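Local coordinates for protein Proline/betaine transporter, RALF (Rickettsia prowazekii str. Madrid E, PDB 4D7R) that probably acts as a guanine nucleotide exchange factor, in an engineered chimera joining the Sec7 domain of Rickettsia RalF to the capping domain of Legionella RalF, at residues Ser343-Phe348 with Lys361-Gln366; Asp43-Gly48 with Leu80-Asp85. All coordinates share one frame; numbering follows the deposited sequence.

Contact 1 of 2, residues Ser343-Phe348 with Lys361-Gln366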
loop_
_atom_site.group_PDB
_atom_site.type_symbol
_atom_site.label_atom_id
_atom_site.label_comp_id
_atom_site.label_asym_id
_atom_site.label_seq_id
_atom_site.Cartn_x
_atom_site.Cartn_y
_atom_site.Cartn_z
ATOM N N SER A 343 17.027 -5.917 16.112
ATOM C CA SER A 343 16.552 -6.915 15.147
ATOM C C SER A 343 17.158 -6.570 13.781
ATOM O O SER A 343 17.218 -5.388 13.436
ATOM C CB SER A 343 15.031 -6.865 14.988
ATOM O OG SER A 343 14.329 -7.078 16.204
ATOM N N PRO A 344 17.584 -7.569 12.983
ATOM C CA PRO A 344 18.125 -7.247 11.663
ATOM C C PRO A 344 17.013 -6.991 10.657
ATOM O O PRO A 344 15.864 -7.402 10.871
ATOM C CB PRO A 344 18.918 -8.506 11.306
ATOM C CG PRO A 344 18.174 -9.609 11.957
ATOM C CD PRO A 344 17.571 -9.031 13.221
ATOM N N VAL A 345 17.349 -6.322 9.548
ATOM C CA VAL A 345 16.358 -6.141 8.492
ATOM C C VAL A 345 16.199 -7.502 7.830
ATOM O O VAL A 345 17.199 -8.149 7.502
ATOM C CB VAL A 345 16.770 -5.012 7.506
ATOM C CG1 VAL A 345 16.015 -5.116 6.176
ATOM C CG2 VAL A 345 16.534 -3.643 8.148
ATOM N N LYS A 346 14.956 -7.958 7.685
ATOM C CA LYS A 346 14.652 -9.230 7.076
ATOM C C LYS A 346 14.642 -9.122 5.558
ATOM O O LYS A 346 15.291 -9.924 4.897
ATOM C CB LYS A 346 13.311 -9.784 7.587
ATOM C CG LYS A 346 12.954 -11.186 7.094
ATOM C CD LYS A 346 13.798 -12.245 7.784
ATOM N N ASN A 347 13.866 -8.174 5.005
ATOM C CA ASN A 347 13.724 -8.040 3.561
ATOM C C ASN A 347 14.205 -6.702 3.083
ATOM O O ASN A 347 13.915 -5.673 3.706
ATOM C CB ASN A 347 12.247 -8.201 3.140
ATOM C CG ASN A 347 11.615 -9.521 3.507
ATOM O OD1 ASN A 347 12.188 -10.588 3.317
ATOM N ND2 ASN A 347 10.414 -9.468 4.051
ATOM N N PHE A 348 14.888 -6.714 1.934
ATOM C CA PHE A 348 15.296 -5.526 1.215
ATOM C C PHE A 348 14.640 -5.622 -0.167
ATOM O O PHE A 348 14.614 -6.701 -0.773
ATOM C CB PHE A 348 16.818 -5.452 1.040
ATOM C CG PHE A 348 17.623 -5.423 2.315
ATOM C CD1 PHE A 348 18.056 -6.604 2.908
ATOM C CD2 PHE A 348 18.028 -4.215 2.871
ATOM C CE1 PHE A 348 18.849 -6.576 4.053
ATOM C CE2 PHE A 348 18.837 -4.188 4.001
ATOM C CZ PHE A 348 19.260 -5.371 4.577
ATOM N N LYS A 361 23.759 -1.474 0.948
ATOM C CA LYS A 361 25.046 -0.839 1.236
ATOM C C LYS A 361 24.937 0.232 2.309
ATOM O O LYS A 361 25.721 0.211 3.249
ATOM C CB LYS A 361 25.676 -0.297 -0.045
ATOM C CG LYS A 361 26.406 -1.387 -0.834
ATOM C CD LYS A 361 26.898 -0.889 -2.195
ATOM C CE LYS A 361 26.949 -2.000 -3.215
ATOM N NZ LYS A 361 27.059 -1.474 -4.602
ATOM N N ALA A 362 23.914 1.094 2.213
ATOM C CA ALA A 362 23.654 2.176 3.159
ATOM C C ALA A 362 23.347 1.606 4.562
ATOM O O ALA A 362 23.921 2.067 5.552
ATOM C CB ALA A 362 22.498 3.032 2.652
ATOM N N TYR A 363 22.514 0.561 4.636
ATOM C CA TYR A 363 22.173 -0.086 5.907
ATOM C C TYR A 363 23.369 -0.848 6.522
ATOM O O TYR A 363 23.634 -0.716 7.725
ATOM C CB TYR A 363 20.992 -1.034 5.702
ATOM C CG TYR A 363 20.709 -1.963 6.864
ATOM C CD1 TYR A 363 19.962 -1.535 7.960
ATOM C CD2 TYR A 363 21.137 -3.284 6.844
ATOM C CE1 TYR A 363 19.678 -2.394 9.021
ATOM C CE2 TYR A 363 20.840 -4.158 7.888
ATOM C CZ TYR A 363 20.104 -3.710 8.972
ATOM O OH TYR A 363 19.794 -4.569 10.002
ATOM N N ASP A 364 24.051 -1.680 5.714
ATOM C CA ASP A 364 25.197 -2.461 6.195
ATOM C C ASP A 364 26.276 -1.549 6.719
ATOM O O ASP A 364 26.841 -1.828 7.769
ATOM C CB ASP A 364 25.757 -3.397 5.118
ATOM C CG ASP A 364 24.862 -4.571 4.763
ATOM O OD1 ASP A 364 23.937 -4.880 5.554
ATOM O OD2 ASP A 364 25.110 -5.212 3.718
ATOM N N ASN A 365 26.509 -0.431 6.027
ATOM C CA ASN A 365 27.492 0.548 6.446
ATOM C C ASN A 365 27.147 1.166 7.801
ATOM O O ASN A 365 28.049 1.319 8.620
ATOM C CB ASN A 365 27.719 1.611 5.350
ATOM C CG ASN A 365 28.544 1.131 4.159
ATOM O OD1 ASN A 365 29.003 -0.021 4.073
ATOM N ND2 ASN A 365 28.732 2.003 3.190
ATOM N N GLN A 366 25.854 1.498 8.044
ATOM C CA GLN A 366 25.408 2.066 9.327
ATOM C C GLN A 366 25.614 1.073 10.448
ATOM O O GLN A 366 26.071 1.477 11.513
ATOM C CB GLN A 366 23.948 2.569 9.295
ATOM C CG GLN A 366 23.714 3.848 8.481
ATOM C CD GLN A 366 24.588 5.033 8.865
ATOM O OE1 GLN A 366 24.986 5.227 10.026
ATOM N NE2 GLN A 366 24.890 5.872 7.886
HETATM O O HOH W 1 18.603 -3.392 12.218
#
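Tyr363, on the C-terminal helix 356-376, reaches across to Val345 and Phe348, in the segment leading to and including edge strand 347-349 of the antiparallel sheet in the Legionella-derived capping domain. Lys346 and Asn347 form a classic beta bulge opposite Glu230 of the neighbouring strand, and Val345 and Phe348 flank this bulge in sequence. With CG anti to its backbone N (chi1 169°), the tyrosine extends away from its helix, and its ring runs past the valine in the opposite sense. Val345 lies over one face of that ring: CB makes a CH-pi contact, while the CG2 branch comes within 3.5 Å of Tyr363 CE1. The other branch, CG1, sits 3.6 Å above the Phe348 ring plane, over its centre, so one valine serves two aromatic rings. Phe348 turns its edge toward the face of Tyr363 in an offset edge-to-face pair, with centroids 5.5 Å apart and planes at 65°; its CZ is 3.6 Å from Tyr363 CD2. Tyr229 and Leu231 of strand 228-232 and Ala338 of helix 330-339 also pack on Val345. The Tyr363 hydroxyl is gripped twice. The Val345 N-H bonds to Tyr363 OH at 3.0 Å, somewhat bent at 151°, and a water lying at the tyrosine ring edge, in plane, joins Tyr363 OH (2.8 Å) to Ser343 O (2.7 Å).

Contact 2 of 2, residues Asp43-Gly48 with Leu80-Asp85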
loop_
_atom_site.group_PDB
_atom_site.type_symbol
_atom_site.label_atom_id
_atom_site.label_comp_id
_atom_site.label_asym_id
_atom_site.label_seq_id
_atom_site.Cartn_x
_atom_site.Cartn_y
_atom_site.Cartn_z
ATOM N N ASP A 43 12.276 -3.678 -16.015
ATOM C CA ASP A 43 13.617 -3.627 -15.417
ATOM C C ASP A 43 13.572 -2.704 -14.205
ATOM O O ASP A 43 13.906 -3.120 -13.091
ATOM C CB ASP A 43 14.688 -3.128 -16.408
ATOM C CG ASP A 43 16.062 -2.957 -15.749
ATOM O OD1 ASP A 43 16.504 -3.895 -15.042
ATOM O OD2 ASP A 43 16.662 -1.864 -15.889
ATOM N N LYS A 44 13.201 -1.435 -14.455
ATOM C CA LYS A 44 13.058 -0.365 -13.480
ATOM C C LYS A 44 11.835 0.451 -13.908
ATOM O O LYS A 44 11.908 1.101 -14.959
ATOM C CB LYS A 44 14.281 0.562 -13.499
ATOM C CG LYS A 44 15.522 0.011 -12.834
ATOM C CD LYS A 44 16.678 0.955 -13.057
ATOM C CE LYS A 44 17.851 0.595 -12.193
ATOM N NZ LYS A 44 18.932 1.607 -12.300
ATOM N N PRO A 45 10.726 0.454 -13.119
ATOM C CA PRO A 45 9.542 1.258 -13.488
ATOM C C PRO A 45 9.820 2.720 -13.775
ATOM O O PRO A 45 9.152 3.294 -14.626
ATOM C CB PRO A 45 8.645 1.190 -12.251
ATOM C CG PRO A 45 9.089 0.038 -11.503
ATOM C CD PRO A 45 10.508 -0.275 -11.854
ATOM N N LYS A 46 10.766 3.342 -13.052
ATOM C CA LYS A 46 11.069 4.745 -13.302
ATOM C C LYS A 46 11.590 4.932 -14.720
ATOM O O LYS A 46 11.218 5.910 -15.346
ATOM C CB LYS A 46 12.062 5.315 -12.269
ATOM C CG LYS A 46 12.066 6.851 -12.223
ATOM C CD LYS A 46 13.229 7.374 -11.391
ATOM C CE LYS A 46 12.809 8.403 -10.384
ATOM N NZ LYS A 46 13.882 8.644 -9.372
ATOM N N SER A 47 12.421 3.991 -15.232
ATOM C CA SER A 47 12.978 4.083 -16.597
ATOM C C SER A 47 11.909 3.938 -17.687
ATOM O O SER A 47 12.000 4.617 -18.719
ATOM C CB SER A 47 14.127 3.108 -16.797
ATOM O OG SER A 47 13.675 1.765 -16.814
ATOM N N GLY A 48 10.884 3.116 -17.407
ATOM C CA GLY A 48 9.714 2.922 -18.258
ATOM C C GLY A 48 8.845 4.165 -18.271
ATOM O O GLY A 48 8.489 4.647 -19.339
ATOM N N LEU A 80 3.175 -6.776 -12.730
ATOM C CA LEU A 80 2.014 -6.268 -11.999
ATOM C C LEU A 80 2.304 -5.758 -10.593
ATOM O O LEU A 80 1.565 -4.979 -10.102
ATOM C CB LEU A 80 0.853 -7.234 -12.012
ATOM C CG LEU A 80 0.314 -7.560 -13.404
ATOM C CD1 LEU A 80 -0.996 -8.254 -13.336
ATOM C CD2 LEU A 80 0.225 -6.311 -14.262
ATOM N N GLU A 81 3.419 -6.169 -10.002
ATOM C CA GLU A 81 3.833 -5.607 -8.730
ATOM C C GLU A 81 4.159 -4.162 -8.899
ATOM O O GLU A 81 3.792 -3.358 -8.110
ATOM C CB GLU A 81 5.078 -6.276 -8.117
ATOM C CG GLU A 81 5.032 -7.772 -7.980
ATOM C CD GLU A 81 5.907 -8.328 -6.856
ATOM O OE1 GLU A 81 6.870 -7.718 -6.545
ATOM O OE2 GLU A 81 5.554 -9.348 -6.283
ATOM N N PHE A 82 4.880 -3.862 -9.970
ATOM C CA PHE A 82 5.335 -2.546 -10.232
ATOM C C PHE A 82 4.128 -1.678 -10.633
ATOM O O PHE A 82 4.064 -0.578 -10.281
ATOM C CB PHE A 82 6.412 -2.519 -11.348
ATOM C CG PHE A 82 7.743 -3.166 -10.993
ATOM C CD1 PHE A 82 8.082 -3.473 -9.711
ATOM C CD2 PHE A 82 8.648 -3.431 -11.986
ATOM C CE1 PHE A 82 9.274 -4.072 -9.415
ATOM C CE2 PHE A 82 9.854 -4.016 -11.698
ATOM C CZ PHE A 82 10.147 -4.357 -10.413
ATOM N N VAL A 83 3.218 -2.245 -11.404
ATOM C CA VAL A 83 2.002 -1.499 -11.788
ATOM C C VAL A 83 1.223 -1.168 -10.507
ATOM O O VAL A 83 0.877 0.001 -10.302
ATOM C CB VAL A 83 1.118 -2.231 -12.841
ATOM C CG1 VAL A 83 -0.289 -1.631 -12.932
ATOM C CG2 VAL A 83 1.791 -2.250 -14.199
ATOM N N GLY A 84 0.977 -2.184 -9.659
ATOM C CA GLY A 84 0.240 -2.001 -8.405
ATOM C C GLY A 84 0.881 -0.931 -7.541
ATOM O O GLY A 84 0.196 -0.028 -7.033
ATOM N N ASP A 85 2.208 -1.004 -7.417
ATOM C CA ASP A 85 2.977 -0.037 -6.633
ATOM C C ASP A 85 2.870 1.368 -7.177
ATOM O O ASP A 85 2.594 2.277 -6.397
ATOM C CB ASP A 85 4.423 -0.459 -6.436
ATOM C CG ASP A 85 5.066 0.293 -5.292
ATOM O OD1 ASP A 85 4.641 0.079 -4.129
ATOM O OD2 ASP A 85 5.979 1.117 -5.561
#
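Asp43 comes near Phe82, with Asp43 O 4.4 Å from Phe82 CE2, while the bond from its CA to CB points away from helix 80-88. Lys44 is the N-cap of helix 45-58; its side chain reaches to the capping domain, where NZ makes a salt bridge with Glu355. Pro45 opens the helix and carries the contact. Its CG is 3.9 Å from the Phe82 ring centroid, 30° off the ring normal, a CH-pi contact over one face; Phe82 CG lies 3.5 Å from it. CD sits over the same ring, 3.6 Å above the plane and offset toward the rim. With CG anti to its carbonyl carbon (chi1 -68°), Phe82 swings its ring toward Pro45, and the two side chains meet nearly at right angles. Here two helices of the all-helical, Rickettsia-derived Sec7 domain come together, with Phe41 of helix 31-43 also against Phe82. Tyr352, from the Legionella-derived part, touches Pro45 as well, an engineered pairing. Lys46 turns off to a salt bridge with Asp353, again across the fusion. In the first turn, Ser47 folds back, its OG donating to a lone pair of Lys44 O at 2.6 Å, in the carbonyl plane.

Overall arrangement
The two contacts sit in different parts of the fusion: 343-348 with 361-366 in the capping domain, 43-48 with 80-85 in the Sec7 domain. Their centres are 23 Å apart, their nearest atoms about 10 Å, and they share no helix or strand. Contact 1 is partly buried and joins a sheet edge to a helix, combining ring packing with a direct hydrogen bond and a water bridge. Contact 2 lies at the surface, helix to helix, and rests mainly on a CH-pi contact, with no hydrogen bond between the segments. Its flanking lysines and Glu81 pair with charged residues of the capping domain, across an interface made by engineering.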